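Local coordinates for fucolectin-related protein (Streptococcus pneumoniae, PDB 2J22) that probably binds fucose-containing glycans such as blood group antigens, acting as a carbohydrate-binding module of a pneumococcal virulence factor, at residues A[100-105]-A[119-124]. Sequence-based numbering, arbitrary orientation.
Sequences EVFTQH and KGLKGK
Val101 and Phe102 are the residues of strand 100-108 that meet Leu121; within the same strand, between residues that do not touch 119-124, Thr103 OG1 donates a short hydrogen bond of 2.6 Å to Glu100 OE1. The hydroxyl reaches that oxygen from above the carboxylate plane, 79° out of it. Side chain to side chain, the contacts across to 119-124 are apolar. Leu121 sends CD2 to the root of the Phe102 side chain, 3.6 Å from Phe102 CB and 3.7 Å from Phe102 CG, and the two side chains run roughly perpendicular. With Leu121 CG anti to the backbone N (chi1 178°), it sits beside the carbonyl carbon, and from there the branch carries CD2 to Phe102. Leu118 of strand 113-118 also touches Phe102. The two strands belong to opposite sheets of a beta sandwich, as in galactose-binding-like domains: 100-108 is an outermost strand bonded to 89-94, while 121-123 pairs with 67-77. Val101 and Phe102 share Ile93 as their partner, a classic bulge. Val101 CG2 lies 4.4 Å from Leu121 CD1 and also packs against the carbonyl oxygen of Lys122, 3.7 Å from Lys122 O. The Lys122 chain turns off to a weak, long ion pair with Glu69.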
ATOM      1  N   GLU A 100      13.190  -5.871  -8.486  1.00 31.18           N
ATOM      2  CA  GLU A 100      13.004  -4.495  -8.059  1.00 32.43           C
ATOM      3  C   GLU A 100      13.370  -3.473  -9.145  1.00 32.46           C
ATOM      4  O   GLU A 100      14.473  -3.515  -9.738  1.00 32.48           O
ATOM      5  CB  GLU A 100      13.825  -4.265  -6.791  1.00 32.76           C
ATOM      6  CG  GLU A 100      13.543  -2.948  -6.131  1.00 37.55           C
ATOM      7  CD  GLU A 100      14.811  -2.193  -5.831  1.00 43.75           C
ATOM      8  OE1 GLU A 100      15.306  -2.293  -4.672  1.00 46.49           O
ATOM      9  OE2 GLU A 100      15.319  -1.547  -6.758  1.00 42.95           O
ATOM     10  N   VAL A 101      12.468  -2.533  -9.403  1.00 31.81           N
ATOM     11  CA  VAL A 101      12.796  -1.443 -10.319  1.00 32.62           C
ATOM     12  C   VAL A 101      12.853  -0.080  -9.651  1.00 32.57           C
ATOM     13  O   VAL A 101      13.232   0.880 -10.309  1.00 33.61           O
ATOM     14  CB  VAL A 101      11.842  -1.377 -11.562  1.00 32.10           C
ATOM     15  CG1 VAL A 101      11.982  -2.666 -12.368  1.00 34.52           C
ATOM     16  CG2 VAL A 101      10.367  -1.122 -11.129  1.00 30.21           C
ATOM     17  N   PHE A 102      12.467   0.017  -8.367  1.00 33.68           N
ATOM     18  CA  PHE A 102      12.383   1.313  -7.651  1.00 32.89           C
ATOM     19  C   PHE A 102      12.147   1.067  -6.156  1.00 33.18           C
ATOM     20  O   PHE A 102      11.310   0.259  -5.785  1.00 32.22           O
ATOM     21  CB  PHE A 102      11.242   2.182  -8.223  1.00 34.37           C
ATOM     22  CG  PHE A 102      10.854   3.411  -7.366  1.00 36.39           C
ATOM     23  CD1 PHE A 102      11.530   4.632  -7.506  1.00 41.77           C
ATOM     24  CD2 PHE A 102       9.784   3.357  -6.466  1.00 41.02           C
ATOM     25  CE1 PHE A 102      11.156   5.782  -6.743  1.00 42.24           C
ATOM     26  CE2 PHE A 102       9.411   4.503  -5.671  1.00 39.95           C
ATOM     27  CZ  PHE A 102      10.105   5.715  -5.822  1.00 42.14           C
ATOM     28  N   THR A 103      12.873   1.750  -5.292  1.00 32.42           N
ATOM     29  CA  THR A 103      12.602   1.646  -3.856  1.00 34.02           C
ATOM     30  C   THR A 103      12.585   3.014  -3.231  1.00 34.56           C
ATOM     31  O   THR A 103      13.425   3.827  -3.557  1.00 35.09           O
ATOM     32  CB  THR A 103      13.677   0.804  -3.172  1.00 34.00           C
ATOM     33  OG1 THR A 103      13.632  -0.503  -3.738  1.00 33.72           O
ATOM     34  CG2 THR A 103      13.310   0.555  -1.726  1.00 31.85           C
ATOM     35  N   GLN A 104      11.635   3.274  -2.335  1.00 34.50           N
ATOM     36  CA  GLN A 104      11.665   4.516  -1.567  1.00 35.33           C
ATOM     37  C   GLN A 104      11.368   4.304  -0.079  1.00 34.85           C
ATOM     38  O   GLN A 104      10.392   3.626   0.308  1.00 34.69           O
ATOM     39  CB  GLN A 104      10.730   5.554  -2.179  1.00 35.32           C
ATOM     40  CG  GLN A 104      10.135   6.520  -1.224  1.00 40.70           C
ATOM     41  CD  GLN A 104      10.586   7.943  -1.418  1.00 47.45           C
ATOM     42  OE1 GLN A 104       9.806   8.788  -1.887  1.00 48.71           O
ATOM     43  NE2 GLN A 104      11.835   8.234  -1.034  1.00 48.63           N
ATOM     44  N   HIS A 105      12.195   4.912   0.758  1.00 34.99           N
ATOM     45  CA  HIS A 105      12.036   4.752   2.179  1.00 34.44           C
ATOM     46  C   HIS A 105      11.244   5.903   2.739  1.00 34.82           C
ATOM     47  O   HIS A 105      11.513   7.054   2.386  1.00 34.98           O
ATOM     48  CB  HIS A 105      13.367   4.713   2.899  1.00 35.22           C
ATOM     49  CG  HIS A 105      13.198   4.387   4.337  1.00 33.52           C
ATOM     50  ND1 HIS A 105      13.036   3.099   4.771  1.00 34.94           N
ATOM     51  CD2 HIS A 105      13.015   5.175   5.417  1.00 34.29           C
ATOM     52  CE1 HIS A 105      12.861   3.099   6.083  1.00 37.64           C
ATOM     53  NE2 HIS A 105      12.832   4.348   6.496  1.00 30.90           N
ATOM     54  N   LYS A 119       6.407   9.543 -12.199  1.00 35.61           N
ATOM     55  CA  LYS A 119       6.681   9.954 -13.590  1.00 35.54           C
ATOM     56  C   LYS A 119       6.751   8.867 -14.678  1.00 35.59           C
ATOM     57  O   LYS A 119       7.731   8.827 -15.433  1.00 36.43           O
ATOM     58  CB  LYS A 119       7.983  10.763 -13.631  1.00 35.28           C
ATOM     59  CG  LYS A 119       8.183  11.655 -12.438  1.00 37.28           C
ATOM     60  CD  LYS A 119       8.381  13.073 -12.917  1.00 37.35           C
ATOM     61  CE  LYS A 119       7.339  13.977 -12.352  1.00 38.92           C
ATOM     62  NZ  LYS A 119       8.056  15.231 -11.993  1.00 38.58           N
ATOM     63  N   GLY A 120       5.741   7.988 -14.775  1.00 34.47           N
ATOM     64  CA  GLY A 120       5.720   6.979 -15.831  1.00 33.33           C
ATOM     65  C   GLY A 120       6.678   5.787 -15.665  1.00 32.00           C
ATOM     66  O   GLY A 120       6.834   4.963 -16.585  1.00 31.47           O
ATOM     67  N   LEU A 121       7.324   5.665 -14.504  1.00 31.71           N
ATOM     68  CA  LEU A 121       7.974   4.404 -14.118  1.00 30.33           C
ATOM     69  C   LEU A 121       7.148   3.146 -14.525  1.00 29.94           C
ATOM     70  O   LEU A 121       5.951   3.039 -14.162  1.00 30.44           O
ATOM     71  CB  LEU A 121       8.194   4.420 -12.592  1.00 30.68           C
ATOM     72  CG  LEU A 121       8.813   3.187 -11.933  1.00 31.64           C
ATOM     73  CD1 LEU A 121      10.291   3.069 -12.386  1.00 32.56           C
ATOM     74  CD2 LEU A 121       8.636   3.289 -10.378  1.00 29.17           C
ATOM     75  N   LYS A 122       7.736   2.219 -15.307  1.00 28.13           N
ATOM     76  CA  LYS A 122       7.061   0.960 -15.654  1.00 29.17           C
ATOM     77  C   LYS A 122       7.239  -0.068 -14.522  1.00 28.89           C
ATOM     78  O   LYS A 122       8.382  -0.327 -14.114  1.00 27.84           O
ATOM     79  CB  LYS A 122       7.565   0.386 -16.988  1.00 30.91           C
ATOM     80  CG  LYS A 122       7.149   1.242 -18.245  1.00 32.67           C
ATOM     81  CD  LYS A 122       7.828   0.714 -19.478  1.00 35.96           C
ATOM     82  CE  LYS A 122       7.132   1.281 -20.724  1.00 41.24           C
ATOM     83  NZ  LYS A 122       7.322   2.742 -20.781  1.00 41.09           N
ATOM     84  N   GLY A 123       6.107  -0.579 -13.998  1.00 27.98           N
ATOM     85  CA  GLY A 123       6.094  -1.640 -12.986  1.00 27.44           C
ATOM     86  C   GLY A 123       4.840  -2.490 -13.044  1.00 27.70           C
ATOM     87  O   GLY A 123       3.788  -2.046 -13.599  1.00 25.43           O
ATOM     88  N   LYS A 124       4.919  -3.677 -12.436  1.00 25.57           N
ATOM     89  CA  LYS A 124       3.775  -4.577 -12.399  1.00 27.57           C
ATOM     90  C   LYS A 124       3.236  -4.866 -10.986  1.00 26.99           C
ATOM     91  O   LYS A 124       2.068  -5.328 -10.845  1.00 27.37           O
ATOM     92  CB  LYS A 124       4.129  -5.899 -13.103  1.00 27.85           C
ATOM     93  CG  LYS A 124       3.137  -7.025 -12.856  1.00 30.89           C
ATOM     94  CD  LYS A 124       3.137  -7.883 -14.049  1.00 32.11           C
ATOM     95  CE  LYS A 124       2.530  -9.218 -13.804  1.00 31.25           C
ATOM     96  NZ  LYS A 124       1.145  -9.029 -13.502  1.00 34.87           N
TER